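Local coordinates for protein putative rubredoxin reductase (Rhodopseudomonas palustris, PDB 3FG2) that probably passes electrons from NADH through bound FAD to a ferredoxin that serves the CYP199A2 system, at residues 338-346 with 389-399; 183-193 with 347-356. All blocks are in the same frame, centred on the assembly; numbering follows the deposited sequence.

Interaction 1: residues 338-346 with 389-399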
loop_
_atom_site.group_PDB
_atom_site.type_symbol
_atom_site.label_atom_id
_atom_site.label_comp_id
_atom_site.label_asym_id
_atom_site.label_seq_id
_atom_site.Cartn_x
_atom_site.Cartn_y
_atom_site.Cartn_z
ATOM N N PHE A 338 17.375 11.815 2.481
ATOM C CA PHE A 338 18.102 11.699 3.747
ATOM C C PHE A 338 19.596 11.914 3.521
ATOM O O PHE A 338 20.161 11.397 2.546
ATOM C CB PHE A 338 17.882 10.308 4.353
ATOM C CG PHE A 338 18.496 9.189 3.549
ATOM C CD1 PHE A 338 19.791 8.749 3.817
ATOM C CD2 PHE A 338 17.783 8.588 2.513
ATOM C CE1 PHE A 338 20.371 7.726 3.066
ATOM C CE2 PHE A 338 18.353 7.561 1.750
ATOM C CZ PHE A 338 19.648 7.128 2.027
ATOM N N ASP A 339 20.235 12.674 4.413
ATOM C CA ASP A 339 21.671 12.919 4.297
ATOM C C ASP A 339 22.418 12.540 5.579
ATOM O O ASP A 339 23.635 12.700 5.675
ATOM C CB ASP A 339 21.962 14.383 3.921
ATOM C CG ASP A 339 21.391 15.378 4.912
ATOM O OD1 ASP A 339 21.209 15.018 6.098
ATOM O OD2 ASP A 339 21.145 16.534 4.508
ATOM N N GLN A 340 21.686 12.027 6.560
ATOM C CA GLN A 340 22.290 11.607 7.816
ATOM C C GLN A 340 21.369 10.640 8.547
ATOM O O GLN A 340 20.187 10.928 8.744
ATOM C CB GLN A 340 22.575 12.820 8.698
ATOM C CG GLN A 340 23.000 12.480 10.119
ATOM C CD GLN A 340 23.349 13.718 10.930
ATOM O OE1 GLN A 340 22.662 14.747 10.853
ATOM N NE2 GLN A 340 24.412 13.624 11.722
ATOM N N VAL A 341 21.916 9.491 8.940
ATOM C CA VAL A 341 21.141 8.480 9.656
ATOM C C VAL A 341 21.818 8.076 10.958
ATOM O O VAL A 341 22.995 7.736 10.977
ATOM C CB VAL A 341 20.930 7.215 8.790
ATOM C CG1 VAL A 341 20.141 6.155 9.577
ATOM C CG2 VAL A 341 20.192 7.584 7.519
ATOM N N VAL A 342 21.059 8.120 12.047
ATOM C CA VAL A 342 21.565 7.756 13.367
ATOM C C VAL A 342 20.832 6.518 13.866
ATOM O O VAL A 342 19.614 6.418 13.743
ATOM C CB VAL A 342 21.334 8.892 14.392
ATOM C CG1 VAL A 342 21.714 8.418 15.779
ATOM C CG2 VAL A 342 22.142 10.123 14.009
ATOM N N ILE A 343 21.576 5.578 14.432
ATOM C CA ILE A 343 20.971 4.363 14.958
ATOM C C ILE A 343 20.704 4.498 16.451
ATOM O O ILE A 343 21.588 4.891 17.212
ATOM C CB ILE A 343 21.891 3.127 14.762
ATOM C CG1 ILE A 343 22.030 2.793 13.273
ATOM C CG2 ILE A 343 21.338 1.934 15.545
ATOM C CD1 ILE A 343 20.735 2.409 12.610
ATOM N N ARG A 344 19.484 4.188 16.871
ATOM C CA ARG A 344 19.152 4.225 18.289
ATOM C C ARG A 344 18.809 2.791 18.637
ATOM O O ARG A 344 18.008 2.157 17.942
ATOM C CB ARG A 344 17.945 5.118 18.583
ATOM C CG ARG A 344 17.553 5.133 20.066
ATOM C CD ARG A 344 16.409 6.100 20.335
ATOM N NE ARG A 344 16.780 7.118 21.317
ATOM C CZ ARG A 344 16.589 7.002 22.623
ATOM N NH1 ARG A 344 16.020 5.911 23.107
ATOM N NH2 ARG A 344 16.981 7.966 23.444
ATOM N N GLY A 345 19.415 2.281 19.706
ATOM C CA GLY A 345 19.159 0.913 20.107
ATOM C C GLY A 345 20.251 0.013 19.571
ATOM O O GLY A 345 21.372 0.463 19.342
ATOM N N SER A 346 19.928 -1.256 19.345
ATOM C CA SER A 346 20.919 -2.208 18.854
ATOM C C SER A 346 20.432 -3.109 17.737
ATOM O O SER A 346 19.403 -3.769 17.864
ATOM C CB SER A 346 21.417 -3.087 20.000
ATOM O OG SER A 346 22.139 -4.196 19.489
ATOM N N PRO A 389 20.756 14.524 16.259
ATOM C CA PRO A 389 21.322 13.200 15.967
ATOM C C PRO A 389 22.036 12.675 17.202
ATOM O O PRO A 389 22.067 11.473 17.461
ATOM C CB PRO A 389 22.305 13.487 14.831
ATOM C CG PRO A 389 21.680 14.655 14.128
ATOM C CD PRO A 389 21.228 15.523 15.282
ATOM N N GLU A 390 22.615 13.601 17.960
ATOM C CA GLU A 390 23.336 13.266 19.179
ATOM C C GLU A 390 22.355 12.722 20.216
ATOM O O GLU A 390 22.627 11.732 20.890
ATOM C CB GLU A 390 24.044 14.509 19.733
ATOM C CG GLU A 390 25.127 15.117 18.823
ATOM C CD GLU A 390 24.582 15.769 17.551
ATOM O OE1 GLU A 390 23.636 16.588 17.642
ATOM O OE2 GLU A 390 25.117 15.477 16.456
ATOM N N GLN A 391 21.206 13.373 20.332
ATOM C CA GLN A 391 20.190 12.953 21.284
ATOM C C GLN A 391 19.544 11.621 20.897
ATOM O O GLN A 391 19.258 10.781 21.751
ATOM C CB GLN A 391 19.117 14.035 21.390
ATOM C CG GLN A 391 19.627 15.334 21.979
ATOM C CD GLN A 391 18.604 16.451 21.918
ATOM O OE1 GLN A 391 18.677 17.407 22.687
ATOM N NE2 GLN A 391 17.654 16.344 20.999
ATOM N N ALA A 392 19.316 11.436 19.602
ATOM C CA ALA A 392 18.699 10.221 19.093
ATOM C C ALA A 392 19.496 8.980 19.450
ATOM O O ALA A 392 18.925 7.943 19.772
ATOM C CB ALA A 392 18.540 10.314 17.579
ATOM N N ALA A 393 20.816 9.090 19.391
ATOM C CA ALA A 393 21.675 7.957 19.685
ATOM C C ALA A 393 21.836 7.704 21.172
ATOM O O ALA A 393 22.155 6.592 21.581
ATOM C CB ALA A 393 23.039 8.167 19.048
ATOM N N ASP A 394 21.589 8.733 21.975
ATOM C CA ASP A 394 21.739 8.657 23.427
ATOM C C ASP A 394 20.586 7.983 24.180
ATOM O O ASP A 394 19.545 8.605 24.437
ATOM C CB ASP A 394 21.954 10.067 23.976
ATOM C CG ASP A 394 22.249 10.075 25.458
ATOM O OD1 ASP A 394 22.440 8.976 26.028
ATOM O OD2 ASP A 394 22.295 11.177 26.048
ATOM N N LEU A 395 20.786 6.725 24.564
ATOM C CA LEU A 395 19.751 5.978 25.276
ATOM C C LEU A 395 19.399 6.568 26.629
ATOM O O LEU A 395 18.456 6.110 27.270
ATOM C CB LEU A 395 20.156 4.513 25.456
ATOM C CG LEU A 395 20.135 3.668 24.186
ATOM C CD1 LEU A 395 20.590 2.249 24.496
ATOM C CD2 LEU A 395 18.728 3.672 23.610
ATOM N N SER A 396 20.152 7.572 27.068
ATOM C CA SER A 396 19.862 8.215 28.348
ATOM C C SER A 396 19.018 9.458 28.072
ATOM O O SER A 396 18.580 10.142 28.997
ATOM C CB SER A 396 21.151 8.600 29.084
ATOM O OG SER A 396 21.791 9.709 28.471
ATOM N N PHE A 397 18.804 9.750 26.790
ATOM C CA PHE A 397 17.973 10.881 26.401
ATOM C C PHE A 397 16.550 10.353 26.410
ATOM O O PHE A 397 16.212 9.461 25.630
ATOM C CB PHE A 397 18.318 11.379 24.998
ATOM C CG PHE A 397 17.542 12.605 24.589
ATOM C CD1 PHE A 397 17.842 13.852 25.138
ATOM C CD2 PHE A 397 16.486 12.508 23.685
ATOM C CE1 PHE A 397 17.103 14.983 24.795
ATOM C CE2 PHE A 397 15.737 13.635 23.336
ATOM C CZ PHE A 397 16.045 14.875 23.892
ATOM N N ASP A 398 15.724 10.907 27.293
ATOM C CA ASP A 398 14.335 10.477 27.460
ATOM C C ASP A 398 13.387 10.984 26.375
ATOM O O ASP A 398 13.094 12.177 26.293
ATOM C CB ASP A 398 13.846 10.910 28.846
ATOM C CG ASP A 398 12.412 10.511 29.118
ATOM O OD1 ASP A 398 12.078 9.309 29.011
ATOM O OD2 ASP A 398 11.613 11.409 29.454
ATOM N N LEU A 399 12.896 10.060 25.553
ATOM C CA LEU A 399 11.991 10.414 24.466
ATOM C C LEU A 399 10.605 10.833 24.952
ATOM O O LEU A 399 9.967 11.684 24.336
ATOM C CB LEU A 399 11.873 9.251 23.471
ATOM C CG LEU A 399 13.180 8.800 22.789
ATOM C CD1 LEU A 399 12.902 7.614 21.879
ATOM C CD2 LEU A 399 13.784 9.945 21.989
HETATM O O HOH W 1 22.206 3.860 20.653
#
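R344 reaches from edge strand 340-344 into a hollow formed by the end of helix 389-393 and the chain after it, within the C-terminal domain of this ferredoxin reductase. The domain carries a five-stranded antiparallel sheet, and here one of its two edge strands meets the C-terminal tail. The short helix runs nearly along the strand, at 23° between the axes.

L395, L399 and the carbonyls of A392 and F397 line the hollow. L395 CD2 lies over one face of the guanidinium and L399 CD1 over the other, so the flat group is held between two leucines. L395 CD2 comes to 3.5 Å from R344 NH1. Backbone carbonyls supply the polar contacts. R344 NE gives a weak hydrogen bond to A392 O, and R344 NH2 gives another to F397 O, which lies at the edge of the group. D394 O is also near R344 NH2, but at a poor angle. The arginine is extended through chi2 and then bends at chi3 (-122°), which turns the guanidinium in among these carbonyls. Its side chain also touches D373 of helix 371-380.

Further back along the strand the fit is mostly apolar. The two methyls of V342 pack along the side of the short helix, CG2 at its start and CG1 at its end. V342 CG1 rests 3.5 Å from A393 CB, with A392 CB a little farther off. V342 CG2 is pressed tightly against P389 CB. The extended Q340 side chain crosses that of P389 at about a right angle, with Q340 OE1 3.4 Å from P389 CG. At the other end, one water accepts weakly from G345 N and donates to A393 O, the water oxygen 2.9 Å from A393 O.

Interaction 2: residues 183-193 with 347-356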
loop_
_atom_site.group_PDB
_atom_site.type_symbol
_atom_site.label_atom_id
_atom_site.label_comp_id
_atom_site.label_asym_id
_atom_site.label_seq_id
_atom_site.Cartn_x
_atom_site.Cartn_y
_atom_site.Cartn_z
ATOM N N THR A 183 15.894 3.360 4.179
ATOM C CA THR A 183 17.315 3.696 4.058
ATOM C C THR A 183 18.163 2.414 4.185
ATOM O O THR A 183 17.698 1.399 4.708
ATOM C CB THR A 183 17.746 4.752 5.122
ATOM O OG1 THR A 183 17.507 4.251 6.446
ATOM C CG2 THR A 183 16.964 6.045 4.923
ATOM N N PRO A 184 19.419 2.447 3.711
ATOM C CA PRO A 184 20.335 1.300 3.751
ATOM C C PRO A 184 20.426 0.475 5.038
ATOM O O PRO A 184 20.519 -0.752 4.974
ATOM C CB PRO A 184 21.679 1.920 3.366
ATOM C CG PRO A 184 21.273 3.018 2.430
ATOM C CD PRO A 184 20.105 3.634 3.174
ATOM N N GLU A 185 20.409 1.126 6.198
ATOM C CA GLU A 185 20.506 0.385 7.454
ATOM C C GLU A 185 19.332 -0.577 7.642
ATOM O O GLU A 185 19.483 -1.633 8.256
ATOM C CB GLU A 185 20.592 1.336 8.653
ATOM C CG GLU A 185 21.663 2.414 8.543
ATOM C CD GLU A 185 21.310 3.506 7.513
ATOM O OE1 GLU A 185 20.105 3.834 7.358
ATOM O OE2 GLU A 185 22.243 4.047 6.872
ATOM N N ILE A 186 18.166 -0.216 7.120
ATOM C CA ILE A 186 17.003 -1.091 7.231
ATOM C C ILE A 186 17.129 -2.253 6.247
ATOM O O ILE A 186 16.870 -3.408 6.602
ATOM C CB ILE A 186 15.684 -0.323 6.965
ATOM C CG1 ILE A 186 15.522 0.802 7.997
ATOM C CG2 ILE A 186 14.497 -1.270 7.041
ATOM C CD1 ILE A 186 15.568 0.330 9.446
ATOM N N SER A 187 17.541 -1.955 5.017
ATOM C CA SER A 187 17.711 -2.999 4.010
ATOM C C SER A 187 18.702 -4.034 4.515
ATOM O O SER A 187 18.447 -5.236 4.467
ATOM C CB SER A 187 18.237 -2.414 2.703
ATOM O OG SER A 187 17.373 -1.411 2.215
ATOM N N SER A 188 19.840 -3.553 5.002
ATOM C CA SER A 188 20.885 -4.424 5.520
ATOM C C SER A 188 20.340 -5.386 6.581
ATOM O O SER A 188 20.529 -6.599 6.479
ATOM C CB SER A 188 22.016 -3.576 6.106
ATOM O OG SER A 188 23.043 -4.388 6.645
ATOM N N TYR A 189 19.661 -4.844 7.590
ATOM C CA TYR A 189 19.099 -5.666 8.662
ATOM C C TYR A 189 18.210 -6.779 8.113
ATOM O O TYR A 189 18.358 -7.950 8.469
ATOM C CB TYR A 189 18.264 -4.812 9.632
ATOM C CG TYR A 189 17.531 -5.636 10.675
ATOM C CD1 TYR A 189 18.214 -6.194 11.764
ATOM C CD2 TYR A 189 16.169 -5.913 10.541
ATOM C CE1 TYR A 189 17.561 -7.015 12.692
ATOM C CE2 TYR A 189 15.499 -6.736 11.466
ATOM C CZ TYR A 189 16.204 -7.283 12.537
ATOM O OH TYR A 189 15.552 -8.093 13.446
ATOM N N PHE A 190 17.275 -6.410 7.249
ATOM C CA PHE A 190 16.365 -7.390 6.686
ATOM C C PHE A 190 17.035 -8.349 5.719
ATOM O O PHE A 190 16.572 -9.480 5.540
ATOM C CB PHE A 190 15.169 -6.685 6.046
ATOM C CG PHE A 190 14.158 -6.231 7.048
ATOM C CD1 PHE A 190 14.062 -4.893 7.410
ATOM C CD2 PHE A 190 13.340 -7.162 7.690
ATOM C CE1 PHE A 190 13.169 -4.489 8.403
ATOM C CE2 PHE A 190 12.440 -6.768 8.688
ATOM C CZ PHE A 190 12.356 -5.432 9.045
ATOM N N HIS A 191 18.126 -7.910 5.101
ATOM C CA HIS A 191 18.842 -8.789 4.198
ATOM C C HIS A 191 19.442 -9.901 5.052
ATOM O O HIS A 191 19.407 -11.068 4.674
ATOM C CB HIS A 191 19.959 -8.049 3.463
ATOM C CG HIS A 191 20.934 -8.967 2.794
ATOM N ND1 HIS A 191 21.925 -9.630 3.485
ATOM C CD2 HIS A 191 21.028 -9.386 1.511
ATOM C CE1 HIS A 191 22.588 -10.418 2.658
ATOM N NE2 HIS A 191 22.062 -10.289 1.452
ATOM N N ASP A 192 19.983 -9.528 6.209
ATOM C CA ASP A 192 20.585 -10.499 7.117
ATOM C C ASP A 192 19.531 -11.474 7.655
ATOM O O ASP A 192 19.705 -12.693 7.587
ATOM C CB ASP A 192 21.272 -9.793 8.299
ATOM C CG ASP A 192 22.545 -9.051 7.897
ATOM O OD1 ASP A 192 23.110 -9.339 6.819
ATOM O OD2 ASP A 192 22.999 -8.185 8.676
ATOM N N ARG A 193 18.440 -10.934 8.186
ATOM C CA ARG A 193 17.369 -11.753 8.736
ATOM C C ARG A 193 16.839 -12.771 7.736
ATOM O O ARG A 193 16.724 -13.959 8.052
ATOM C CB ARG A 193 16.227 -10.861 9.214
ATOM C CG ARG A 193 16.636 -9.950 10.361
ATOM C CD ARG A 193 16.902 -10.763 11.620
ATOM N NE ARG A 193 15.656 -11.235 12.220
ATOM C CZ ARG A 193 15.543 -12.341 12.951
ATOM N NH1 ARG A 193 16.602 -13.107 13.175
ATOM N NH2 ARG A 193 14.370 -12.676 13.467
ATOM N N VAL A 347 21.196 -3.147 16.652
ATOM C CA VAL A 347 20.857 -3.985 15.513
ATOM C C VAL A 347 21.009 -5.441 15.938
ATOM O O VAL A 347 20.173 -6.290 15.605
ATOM C CB VAL A 347 21.791 -3.707 14.324
ATOM C CG1 VAL A 347 21.399 -4.569 13.136
ATOM C CG2 VAL A 347 21.723 -2.241 13.955
ATOM N N ALA A 348 22.071 -5.718 16.691
ATOM C CA ALA A 348 22.338 -7.072 17.174
ATOM C C ALA A 348 21.196 -7.580 18.042
ATOM O O ALA A 348 20.808 -8.743 17.944
ATOM C CB ALA A 348 23.646 -7.104 17.963
ATOM N N GLU A 349 20.662 -6.702 18.887
ATOM C CA GLU A 349 19.561 -7.057 19.771
ATOM C C GLU A 349 18.226 -7.135 19.033
ATOM O O GLU A 349 17.202 -7.465 19.628
ATOM C CB GLU A 349 19.454 -6.040 20.908
ATOM C CG GLU A 349 20.692 -5.963 21.776
ATOM C CD GLU A 349 21.059 -7.310 22.360
ATOM O OE1 GLU A 349 20.246 -7.866 23.133
ATOM O OE2 GLU A 349 22.156 -7.817 22.042
ATOM N N ARG A 350 18.242 -6.829 17.740
ATOM C CA ARG A 350 17.027 -6.870 16.927
ATOM C C ARG A 350 15.946 -5.897 17.385
ATOM O O ARG A 350 14.754 -6.176 17.273
ATOM C CB ARG A 350 16.441 -8.279 16.902
ATOM C CG ARG A 350 17.325 -9.321 16.257
ATOM C CD ARG A 350 16.516 -10.572 15.995
ATOM N NE ARG A 350 17.326 -11.782 16.087
ATOM C CZ ARG A 350 17.914 -12.210 17.203
ATOM N NH1 ARG A 350 17.787 -11.527 18.335
ATOM N NH2 ARG A 350 18.622 -13.333 17.189
ATOM N N SER A 351 16.372 -4.763 17.924
ATOM C CA SER A 351 15.452 -3.726 18.355
ATOM C C SER A 351 16.219 -2.425 18.265
ATOM O O SER A 351 17.111 -2.157 19.074
ATOM C CB SER A 351 14.979 -3.942 19.787
ATOM O OG SER A 351 14.096 -2.899 20.160
ATOM N N PHE A 352 15.879 -1.620 17.268
ATOM C CA PHE A 352 16.568 -0.360 17.067
ATOM C C PHE A 352 15.762 0.487 16.101
ATOM O O PHE A 352 14.778 0.024 15.515
ATOM C CB PHE A 352 17.949 -0.628 16.466
ATOM C CG PHE A 352 17.897 -1.094 15.039
ATOM C CD1 PHE A 352 17.876 -0.176 13.993
ATOM C CD2 PHE A 352 17.798 -2.448 14.741
ATOM C CE1 PHE A 352 17.754 -0.598 12.678
ATOM C CE2 PHE A 352 17.675 -2.885 13.424
ATOM C CZ PHE A 352 17.652 -1.960 12.391
ATOM N N SER A 353 16.201 1.724 15.924
ATOM C CA SER A 353 15.538 2.641 15.015
ATOM C C SER A 353 16.579 3.438 14.235
ATOM O O SER A 353 17.692 3.687 14.715
ATOM C CB SER A 353 14.626 3.604 15.789
ATOM O OG SER A 353 13.581 2.912 16.451
ATOM N N ALA A 354 16.220 3.820 13.020
ATOM C CA ALA A 354 17.107 4.623 12.207
ATOM C C ALA A 354 16.477 6.010 12.166
ATOM O O ALA A 354 15.409 6.202 11.568
ATOM C CB ALA A 354 17.213 4.044 10.808
ATOM N N PHE A 355 17.112 6.970 12.834
ATOM C CA PHE A 355 16.605 8.332 12.832
ATOM C C PHE A 355 17.190 8.994 11.599
ATOM O O PHE A 355 18.397 9.199 11.494
ATOM C CB PHE A 355 17.021 9.071 14.112
ATOM C CG PHE A 355 16.182 8.725 15.307
ATOM C CD1 PHE A 355 16.024 7.400 15.704
ATOM C CD2 PHE A 355 15.547 9.723 16.037
ATOM C CE1 PHE A 355 15.248 7.074 16.809
ATOM C CE2 PHE A 355 14.765 9.409 17.148
ATOM C CZ PHE A 355 14.616 8.078 17.533
ATOM N N CYS A 356 16.325 9.315 10.649
ATOM C CA CYS A 356 16.776 9.914 9.409
ATOM C C CYS A 356 16.649 11.421 9.424
ATOM O O CYS A 356 15.593 11.967 9.770
ATOM C CB CYS A 356 15.972 9.338 8.252
ATOM S SG CYS A 356 15.866 7.551 8.331
HETATM O O HOH W 2 19.428 -13.322 13.857
#
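Helix 184-193 lies across strand 351-356 in a nearly antiparallel sense, with 154° between the axes and 9.2 Å at their closest approach.

Y189 makes the largest single contribution. Its CG is anti to the backbone N (chi1 174°), and the ring leans down toward the sheet. The edge of F352 points at one face of it in a T-shaped stack, with ring centroids 5.4 Å apart and planes at 72°. R193 CG covers the opposite face. V347 CG1 meets the edge of the tyrosine at CD1, while V347 CG2 sits over the centre of the F352 ring. The phenol end is held from outside the two segments, by a hydrogen bond from Y189 OH to D327. R350 CG also packs against this oxygen, at 3.5 Å. An alanine in place of Y189 is likely to leave the edge of F352 without the face it packs against and to cost D327 a hydrogen-bond partner.

Toward the start of the helix the packing is smaller. I186 CD1 reaches F352 CE1 at 4.0 Å and also touches A354 CB. T183 CG2 lies 3.9 Å from C356 SG, and the T183 hydroxyl lies close to the carboxylates of both E185 and E366.

At the far end two arginines meet. R350 NE stands over one face of the R193 guanidinium, 3.3 Å from R193 NH1. These are two donors and do not bond. D327 forms a salt bridge with R193 NE and probably eases the like charges, and a water bridges the pair weakly. This is an interdomain helix-on-sheet contact, joining the pyridine nucleotide-disulphide oxidoreductase region to the C-terminal reductase domain.

How the interactions relate
The two interactions lie about 13 Å apart, centre to centre, and meet at one antiparallel sheet. Strands 340-344 and 351-358 follow each other in the chain and pair as neighbours, with V342 O and R344 O probably bonded to F355 N and S353 N. Along the chain the order is 183-193, 338-346, 347-356, 389-399, so the contacts interleave. Interaction 2 brings a helix of the oxidoreductase region onto the sheet. Interaction 1 joins edge strand 340-344 to the C-terminal tail within one domain. V341 and I343 touch E185. The sheet is thus met by the tail at strand 340-344 and by helix 184-196 at strands 340-344 and 351-358.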